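Local coordinates for aldehyde dehydrogenase (Burkholderia cenocepacia, PDB 4O6R), which probably oxidises aldehydes with NAD(P)+ as cofactor, as members of the aldehyde dehydrogenase family do, and here carries a bound adenosine monophosphate, at residues L31-G36 with M328-S333; T332-L337 with N368-R373; G352-G357 with T375-K380. One frame throughout, in Å; residues are numbered along the deposited sequence. Where two conformers were deposited one is given.

Interaction 1 of 3, residues L31-G36 with M328-S333; sequences LNPHDG and MGPLTS
Pro33 and Pro330 meet where a beta-hairpin turn leans on an extended loop. The turn joins the antiparallel strands 27-32 and 37-43, near the start of the chain. The loop runs into helix 334-349 and belongs to a distant part of the sequence. No direct hydrogen bond joins the two segments, and the contact is mostly buried. Pro33 buries the largest share, and Pro330 comes next. Pro33 CB faces the peptide carbonyls of the loop, 3.3 Å from Leu331 O and 3.6 Å from Thr332 O. The ring of Pro330 approaches the backbone of the turn: its CG is 3.6 Å from Pro33 O. The two rings meet through Pro33 CB and Pro330 CG, 4.0 Å apart. His34 takes a smaller part through its backbone, while its ring lies beyond the contact, where ND1 is hydrogen-bonded to Tyr371 OH.

The turn keeps its shape through its own bonds. Asn32 forms an Asx turn: His34 N donates to Asn32 OD1 over 2.9 Å, coming from above the carbonyl plane. With chi1 of Asn32 at -179°, the carboxamide extends anti to the Asn32 N, and OD1 reaches forward over the turn to His34 N. Asn32 O accepts from both Asp35 N and Gly36 N.

Tyr370 fills in from a third segment. Its backbone is hydrogen-bonded to both Pro33 and Leu331, so it ties turn and loop together indirectly. The side chain of Thr332 starts away from the turn, and its OG1 is hydrogen-bonded to Thr98 O. The side chain of Thr332 is about 11 Å from the bound adenosine monophosphate, so the contact is not part of that pocket. A water links the backbones at one end, 3.1 Å from Leu31 O and 2.8 Å from Thr332 O.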
loop_
_atom_site.group_PDB
_atom_site.type_symbol
_atom_site.label_atom_id
_atom_site.label_comp_id
_atom_site.label_asym_id
_atom_site.label_seq_id
_atom_site.Cartn_x
_atom_site.Cartn_y
_atom_site.Cartn_z
ATOM N N LEU A 31 3.256 -12.421 44.285
ATOM C CA LEU A 31 4.515 -12.682 44.963
ATOM C C LEU A 31 5.678 -11.906 44.341
ATOM O O LEU A 31 5.696 -11.627 43.115
ATOM C CB LEU A 31 4.826 -14.190 45.016
ATOM C CG LEU A 31 3.728 -15.098 45.590
ATOM C CD1 LEU A 31 4.195 -16.541 45.681
ATOM C CD2 LEU A 31 3.331 -14.585 46.961
ATOM N N ASN A 32 6.629 -11.569 45.200
ATOM C CA ASN A 32 7.910 -11.035 44.798
ATOM C C ASN A 32 8.861 -12.207 44.571
ATOM O O ASN A 32 9.207 -12.897 45.514
ATOM C CB ASN A 32 8.453 -10.137 45.906
ATOM C CG ASN A 32 9.797 -9.513 45.558
ATOM O OD1 ASN A 32 10.466 -9.921 44.608
ATOM N ND2 ASN A 32 10.184 -8.486 46.329
ATOM N N PRO A 33 9.301 -12.430 43.324
ATOM C CA PRO A 33 10.208 -13.557 43.045
ATOM C C PRO A 33 11.618 -13.462 43.634
ATOM O O PRO A 33 12.327 -14.464 43.669
ATOM C CB PRO A 33 10.241 -13.613 41.535
ATOM C CG PRO A 33 9.954 -12.217 41.098
ATOM C CD PRO A 33 9.087 -11.582 42.146
ATOM N N HIS A 34 12.015 -12.314 44.172
ATOM C CA HIS A 34 13.292 -12.229 44.894
ATOM C C HIS A 34 13.296 -13.009 46.206
ATOM O O HIS A 34 14.323 -13.590 46.611
ATOM C CB HIS A 34 13.687 -10.766 45.126
ATOM C CG HIS A 34 14.785 -10.584 46.119
ATOM N ND1 HIS A 34 16.087 -10.942 45.854
ATOM C CD2 HIS A 34 14.779 -10.084 47.379
ATOM C CE1 HIS A 34 16.837 -10.677 46.912
ATOM N NE2 HIS A 34 16.067 -10.160 47.851
ATOM N N ASP A 35 12.149 -13.022 46.875
ATOM C CA ASP A 35 12.061 -13.642 48.204
ATOM C C ASP A 35 10.789 -14.406 48.531
ATOM O O ASP A 35 10.625 -14.836 49.657
ATOM C CB ASP A 35 12.315 -12.593 49.289
ATOM C CG ASP A 35 11.313 -11.464 49.272
ATOM O OD1 ASP A 35 10.294 -11.559 48.578
ATOM O OD2 ASP A 35 11.581 -10.444 49.954
ATOM N N GLY A 36 9.892 -14.571 47.574
ATOM C CA GLY A 36 8.654 -15.309 47.789
ATOM C C GLY A 36 7.644 -14.581 48.650
ATOM O O GLY A 36 6.638 -15.168 49.062
ATOM N N MET A 328 21.224 -10.186 36.097
ATOM C CA MET A 328 20.207 -11.211 35.940
ATOM C C MET A 328 19.450 -11.405 37.252
ATOM O O MET A 328 20.036 -11.574 38.293
ATOM C CB MET A 328 20.810 -12.543 35.491
ATOM C CG MET A 328 19.750 -13.640 35.328
ATOM S SD MET A 328 20.337 -15.255 34.700
ATOM C CE MET A 328 20.396 -14.810 33.033
ATOM N N GLY A 329 18.127 -11.368 37.171
ATOM C CA GLY A 329 17.292 -11.584 38.328
ATOM C C GLY A 329 16.820 -13.008 38.438
ATOM O O GLY A 329 17.325 -13.915 37.758
ATOM N N PRO A 330 15.831 -13.221 39.291
ATOM C CA PRO A 330 15.280 -14.540 39.437
ATOM C C PRO A 330 14.280 -14.815 38.342
ATOM O O PRO A 330 13.864 -13.883 37.652
ATOM C CB PRO A 330 14.558 -14.450 40.785
ATOM C CG PRO A 330 14.101 -13.040 40.843
ATOM C CD PRO A 330 15.165 -12.241 40.163
ATOM N N LEU A 331 13.862 -16.069 38.223
ATOM C CA LEU A 331 12.703 -16.414 37.405
ATOM C C LEU A 331 11.431 -15.903 38.065
ATOM O O LEU A 331 11.417 -15.604 39.249
ATOM C CB LEU A 331 12.614 -17.916 37.198
ATOM C CG LEU A 331 13.876 -18.570 36.639
ATOM C CD1 LEU A 331 13.614 -20.008 36.245
ATOM C CD2 LEU A 331 14.397 -17.820 35.444
ATOM N N THR A 332 10.365 -15.770 37.292
ATOM C CA THR A 332 9.182 -15.079 37.785
ATOM C C THR A 332 8.350 -15.918 38.821
ATOM O O THR A 332 7.669 -15.348 39.687
ATOM C CB THR A 332 8.335 -14.563 36.602
ATOM O OG1 THR A 332 9.085 -13.578 35.856
ATOM C CG2 THR A 332 7.087 -13.934 37.069
ATOM N N SER A 333 8.414 -17.245 38.761
ATOM C CA SER A 333 7.628 -18.062 39.680
ATOM C C SER A 333 8.353 -19.305 40.118
ATOM O O SER A 333 9.197 -19.836 39.388
ATOM C CB SER A 333 6.306 -18.474 39.036
ATOM O OG SER A 333 6.539 -19.510 38.101
HETATM O O HOH W 1 5.772 -13.587 40.747
#

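Interaction 2 of 3, residues T332-L337 with N368-R373; sequences TSKQHL and NGYYVR
Tyr370 lays its ring against the first turn of helix 334-349, and it gives up more surface here than any other residue of the two segments. The backbone of Ser333 and Lys334 meets one face of the ring. Lys334 N sits over the ring centre, 3.3 Å above the plane. Ser333 C covers the same face and comes within 3.4 Å of Tyr370 CD2. Thr332 O lies at the ring edge, near its plane, 3.7 Å from Tyr370 CD2. A chi1 of -46° turns the ring away from the carbonyl of Tyr370 and toward the helix start.

Lys334 adds a CH-pi contact. Its CB stands over the same face, 4.1 Å from the ring centroid. The chain crosses the ring at about a right angle, then bends at chi2 and leaves the ring. Its NZ forms a salt bridge with Asp338, one helical turn on.

Leu337 packs on the other end of the tyrosine. Its CD2 is 3.8 Å from Tyr370 CA, and its CB faces Tyr370 CB. The second methyl, CD1, reaches further along the loop, 3.8 Å from Val372 CB and about as far from Tyr371 O. Tyr370, Leu337 and Val372 make the buried apolar part of the contact, with Lys334 at its exposed margin. No hydrogen bond crosses it.

Tyr370 is the centre of an inverse gamma turn, which bends the loop beside the helix. The Tyr371 side chain points away from the helix. On the helix side, His336 N donates to Ser333 OG over 3.1 Å. This is the N-cap bond typical of a serine placed just before a helix.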
loop_
_atom_site.group_PDB
_atom_site.type_symbol
_atom_site.label_atom_id
_atom_site.label_comp_id
_atom_site.label_asym_id
_atom_site.label_seq_id
_atom_site.Cartn_x
_atom_site.Cartn_y
_atom_site.Cartn_z
ATOM N N THR A 332 10.365 -15.770 37.292
ATOM C CA THR A 332 9.182 -15.079 37.785
ATOM C C THR A 332 8.350 -15.918 38.821
ATOM O O THR A 332 7.669 -15.348 39.687
ATOM C CB THR A 332 8.335 -14.563 36.602
ATOM O OG1 THR A 332 9.085 -13.578 35.856
ATOM C CG2 THR A 332 7.087 -13.934 37.069
ATOM N N SER A 333 8.414 -17.245 38.761
ATOM C CA SER A 333 7.628 -18.062 39.680
ATOM C C SER A 333 8.353 -19.305 40.118
ATOM O O SER A 333 9.197 -19.836 39.388
ATOM C CB SER A 333 6.306 -18.474 39.036
ATOM O OG SER A 333 6.539 -19.510 38.101
ATOM N N LYS A 334 7.993 -19.776 41.308
ATOM C CA LYS A 334 8.513 -21.020 41.843
ATOM C C LYS A 334 8.307 -22.187 40.865
ATOM O O LYS A 334 9.214 -22.967 40.609
ATOM C CB LYS A 334 7.869 -21.302 43.209
ATOM C CG LYS A 334 8.311 -22.587 43.906
ATOM C CD LYS A 334 9.829 -22.682 43.994
ATOM C CE LYS A 334 10.284 -23.843 44.877
ATOM N NZ LYS A 334 11.686 -24.216 44.504
ATOM N N GLN A 335 7.128 -22.256 40.272
ATOM C CA GLN A 335 6.791 -23.341 39.360
ATOM C C GLN A 335 7.700 -23.373 38.151
ATOM O O GLN A 335 8.120 -24.442 37.698
ATOM C CB GLN A 335 5.341 -23.230 38.911
ATOM C CG GLN A 335 4.362 -23.481 40.050
ATOM C CD GLN A 335 4.008 -22.254 40.901
ATOM O OE1 GLN A 335 4.685 -21.224 40.889
ATOM N NE2 GLN A 335 2.932 -22.392 41.684
ATOM N N HIS A 336 8.034 -22.195 37.645
ATOM C CA HIS A 336 8.864 -22.110 36.482
ATOM C C HIS A 336 10.315 -22.480 36.836
ATOM O O HIS A 336 10.981 -23.189 36.063
ATOM C CB HIS A 336 8.778 -20.699 35.872
ATOM C CG HIS A 336 9.563 -20.567 34.628
ATOM N ND1 HIS A 336 9.434 -21.465 33.585
ATOM C CD2 HIS A 336 10.523 -19.680 34.254
ATOM C CE1 HIS A 336 10.268 -21.127 32.617
ATOM N NE2 HIS A 336 10.956 -20.063 33.005
ATOM N N LEU A 337 10.809 -22.005 37.984
ATOM C CA LEU A 337 12.112 -22.452 38.477
ATOM C C LEU A 337 12.206 -23.982 38.583
ATOM O O LEU A 337 13.188 -24.569 38.166
ATOM C CB LEU A 337 12.445 -21.859 39.839
ATOM C CG LEU A 337 13.673 -22.468 40.493
ATOM C CD1 LEU A 337 14.915 -22.081 39.704
ATOM C CD2 LEU A 337 13.833 -22.034 41.928
ATOM N N ASN A 368 15.581 -17.475 49.210
ATOM C CA ASN A 368 14.121 -17.507 49.164
ATOM C C ASN A 368 13.528 -17.062 47.830
ATOM O O ASN A 368 12.311 -17.022 47.680
ATOM C CB ASN A 368 13.564 -16.649 50.275
ATOM C CG ASN A 368 13.840 -17.229 51.630
ATOM O OD1 ASN A 368 14.255 -16.521 52.525
ATOM N ND2 ASN A 368 13.631 -18.522 51.782
ATOM N N GLY A 369 14.391 -16.762 46.866
ATOM C CA GLY A 369 13.964 -16.350 45.550
ATOM C C GLY A 369 14.125 -17.437 44.512
ATOM O O GLY A 369 14.809 -18.448 44.747
ATOM N N TYR A 370 13.545 -17.196 43.333
ATOM C CA TYR A 370 13.434 -18.230 42.313
ATOM C C TYR A 370 14.613 -18.163 41.349
ATOM O O TYR A 370 14.447 -18.105 40.140
ATOM C CB TYR A 370 12.110 -18.107 41.586
ATOM C CG TYR A 370 10.927 -17.918 42.502
ATOM C CD1 TYR A 370 10.806 -18.626 43.697
ATOM C CD2 TYR A 370 9.897 -17.038 42.159
ATOM C CE1 TYR A 370 9.697 -18.438 44.530
ATOM C CE2 TYR A 370 8.808 -16.846 42.984
ATOM C CZ TYR A 370 8.703 -17.555 44.153
ATOM O OH TYR A 370 7.608 -17.362 44.936
ATOM N N TYR A 371 15.818 -18.225 41.920
ATOM C CA TYR A 371 17.055 -17.989 41.177
ATOM C C TYR A 371 17.704 -19.247 40.620
ATOM O O TYR A 371 17.817 -20.283 41.310
ATOM C CB TYR A 371 18.092 -17.298 42.060
ATOM C CG TYR A 371 17.771 -15.865 42.436
ATOM C CD1 TYR A 371 18.141 -14.799 41.594
ATOM C CD2 TYR A 371 17.128 -15.566 43.626
ATOM C CE1 TYR A 371 17.850 -13.490 41.936
ATOM C CE2 TYR A 371 16.863 -14.255 43.979
ATOM C CZ TYR A 371 17.212 -13.227 43.136
ATOM O OH TYR A 371 16.959 -11.920 43.503
ATOM N N VAL A 372 18.164 -19.139 39.383
ATOM C CA VAL A 372 19.014 -20.156 38.792
ATOM C C VAL A 372 20.135 -19.483 37.999
ATOM O O VAL A 372 19.937 -18.419 37.403
ATOM C CB VAL A 372 18.187 -21.158 37.959
ATOM C CG1 VAL A 372 17.506 -20.502 36.787
ATOM C CG2 VAL A 372 19.051 -22.307 37.478
ATOM N N ARG A 373 21.314 -20.084 38.009
ATOM C CA ARG A 373 22.449 -19.534 37.289
ATOM C C ARG A 373 22.299 -19.735 35.782
ATOM O O ARG A 373 21.625 -20.655 35.350
ATOM C CB ARG A 373 23.750 -20.186 37.746
ATOM C CG ARG A 373 24.092 -19.884 39.201
ATOM C CD ARG A 373 25.369 -20.581 39.629
ATOM N NE ARG A 373 25.361 -21.972 39.194
ATOM C CZ ARG A 373 25.276 -23.031 39.990
ATOM N NH1 ARG A 373 25.250 -24.230 39.423
ATOM N NH2 ARG A 373 25.248 -22.914 41.340
#

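Interaction 3 of 3, residues G352-G357 with T375-K380; sequences GRVLTG and TIVEAK
Arg353 and Glu378 run side by side and point the same way, although their first torsions differ. Arg353 has chi1 -63°, with CG beside the backbone N, and bends at chi3. Glu378 has chi1 -172°, with CG beside its own carbonyl. Their charged ends stay 4.1 Å apart, Arg353 NH1 to Glu378 OE1, too far for a salt bridge. A water lies between them, 2.7 Å from Glu378 OE1 and weakly bonded to Arg353 NH1. Leu355 CD2 lies over one face of the guanidinium, toward its rim.

The backbones form an antiparallel pair. Arg353 and Glu378 bond reciprocally: Arg353 N to Glu378 O at 2.9 Å, Glu378 N to Arg353 O at 2.8 Å. Val354 and Val377 form the next, non-hydrogen-bonded pair, and their CG2 methyls meet at 4.1 Å. Leu355 N donates to Ile376 O over 2.7 Å, nearly straight along the carbonyl. The Ile376 N to Thr356 O bond is longer, at 3.2 Å, in a looser pairing. Thr356 N is buried without a partner. Thr356 CG2 packs on Ile376 CD1, 3.8 Å away.

Strand 353-356 lies outermost within this chain in a seven-stranded mixed sheet, consistent with the aldehyde dehydrogenase catalytic domain. Strand 375-378 lies between it and strand 395-401, where Arg400 forms a salt bridge with Glu378. Helix 302-315 covers the Ile376 and Glu378 side; helix 334-349 covers Val354 and Val377.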
loop_
_atom_site.group_PDB
_atom_site.type_symbol
_atom_site.label_atom_id
_atom_site.label_comp_id
_atom_site.label_asym_id
_atom_site.label_seq_id
_atom_site.Cartn_x
_atom_site.Cartn_y
_atom_site.Cartn_z
ATOM N N GLY A 352 23.846 -34.860 28.016
ATOM C CA GLY A 352 24.255 -33.495 27.735
ATOM C C GLY A 352 25.362 -33.106 28.708
ATOM O O GLY A 352 25.469 -33.685 29.819
ATOM N N ARG A 353 26.191 -32.164 28.279
ATOM C CA ARG A 353 27.265 -31.658 29.106
ATOM C C ARG A 353 26.915 -30.286 29.609
ATOM O O ARG A 353 26.837 -29.314 28.813
ATOM C CB ARG A 353 28.584 -31.592 28.337
ATOM C CG ARG A 353 29.060 -32.934 27.885
ATOM C CD ARG A 353 30.290 -32.772 27.037
ATOM N NE ARG A 353 31.322 -32.142 27.836
ATOM C CZ ARG A 353 32.185 -31.267 27.360
ATOM N NH1 ARG A 353 32.161 -30.917 26.081
ATOM N NH2 ARG A 353 33.083 -30.741 28.169
ATOM N N VAL A 354 26.708 -30.191 30.919
ATOM C CA VAL A 354 26.482 -28.886 31.541
ATOM C C VAL A 354 27.830 -28.161 31.677
ATOM O O VAL A 354 28.670 -28.548 32.486
ATOM C CB VAL A 354 25.805 -28.988 32.911
ATOM C CG1 VAL A 354 25.499 -27.596 33.456
ATOM C CG2 VAL A 354 24.506 -29.760 32.818
ATOM N N LEU A 355 28.031 -27.127 30.875
ATOM C CA LEU A 355 29.320 -26.426 30.824
ATOM C C LEU A 355 29.430 -25.348 31.898
ATOM O O LEU A 355 30.523 -25.049 32.350
ATOM C CB LEU A 355 29.549 -25.847 29.437
ATOM C CG LEU A 355 29.534 -26.860 28.289
ATOM C CD1 LEU A 355 29.789 -26.192 26.948
ATOM C CD2 LEU A 355 30.595 -27.933 28.556
ATOM N N THR A 356 28.293 -24.768 32.301
ATOM C CA THR A 356 28.230 -23.889 33.478
ATOM C C THR A 356 26.789 -23.837 33.964
ATOM O O THR A 356 25.847 -24.168 33.215
ATOM C CB THR A 356 28.735 -22.454 33.193
ATOM O OG1 THR A 356 28.812 -21.700 34.430
ATOM C CG2 THR A 356 27.799 -21.704 32.236
ATOM N N GLY A 357 26.624 -23.483 35.233
ATOM C CA GLY A 357 25.314 -23.285 35.807
ATOM C C GLY A 357 24.564 -24.561 36.067
ATOM O O GLY A 357 25.160 -25.569 36.410
ATOM N N THR A 375 22.773 -21.175 32.423
ATOM C CA THR A 375 23.041 -22.586 32.207
ATOM C C THR A 375 23.281 -22.838 30.704
ATOM O O THR A 375 22.516 -22.370 29.860
ATOM C CB THR A 375 21.876 -23.417 32.739
ATOM O OG1 THR A 375 21.720 -23.183 34.147
ATOM C CG2 THR A 375 22.105 -24.868 32.527
ATOM N N ILE A 376 24.385 -23.516 30.409
ATOM C CA ILE A 376 24.805 -23.866 29.062
ATOM C C ILE A 376 25.025 -25.374 28.995
ATOM O O ILE A 376 25.846 -25.908 29.744
ATOM C CB ILE A 376 26.123 -23.131 28.700
ATOM C CG1 ILE A 376 25.925 -21.626 28.727
ATOM C CG2 ILE A 376 26.638 -23.542 27.314
ATOM C CD1 ILE A 376 27.236 -20.870 28.621
ATOM N N VAL A 377 24.315 -26.046 28.086
ATOM C CA VAL A 377 24.384 -27.489 27.956
ATOM C C VAL A 377 24.711 -27.843 26.528
ATOM O O VAL A 377 23.994 -27.433 25.618
ATOM C CB VAL A 377 23.037 -28.171 28.282
ATOM C CG1 VAL A 377 23.113 -29.653 28.011
ATOM C CG2 VAL A 377 22.649 -27.916 29.716
ATOM N N GLU A 378 25.771 -28.618 26.328
ATOM C CA GLU A 378 26.049 -29.140 25.017
ATOM C C GLU A 378 25.300 -30.454 24.840
ATOM O O GLU A 378 25.536 -31.397 25.599
ATOM C CB GLU A 378 27.541 -29.283 24.784
ATOM C CG GLU A 378 27.849 -29.655 23.347
ATOM C CD GLU A 378 29.149 -29.049 22.794
ATOM O OE1 GLU A 378 30.015 -28.513 23.530
ATOM O OE2 GLU A 378 29.292 -29.142 21.580
ATOM N N ALA A 379 24.395 -30.513 23.857
ATOM C CA ALA A 379 23.530 -31.697 23.682
ATOM C C ALA A 379 24.186 -32.766 22.837
ATOM O O ALA A 379 24.953 -32.467 21.929
ATOM C CB ALA A 379 22.208 -31.327 23.057
ATOM N N LYS A 380 23.862 -34.018 23.134
ATOM C CA LYS A 380 24.388 -35.142 22.369
ATOM C C LYS A 380 23.773 -35.172 20.974
ATOM O O LYS A 380 24.480 -35.463 20.029
ATOM C CB LYS A 380 24.156 -36.447 23.144
ATOM C CG LYS A 380 24.823 -37.689 22.598
ATOM C CD LYS A 380 24.428 -38.897 23.445
ATOM C CE LYS A 380 24.916 -40.206 22.831
ATOM N NZ LYS A 380 24.232 -41.373 23.449
HETATM O O HOH W 2 32.236 -28.097 25.061
#

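In the fold
Interactions 1 and 2 are buried neighbours that share Thr332 and Ser333. The segment before helix 334-349 is held by the hairpin turn on one contact and by the loop 368-373 on the other. Those two outer segments also touch each other directly. Both contacts lack direct hydrogen bonds across their segments, but they differ in chemistry: proline rings against carbonyls in one, an aromatic face under a helix start in the other. Interaction 3 is only partly buried and relies on strand bonds at a sheet edge. Arg373, just before strand 375-378, makes a weak bond from NH1 to Gly357 O in the conformer given, linking interactions 2 and 3.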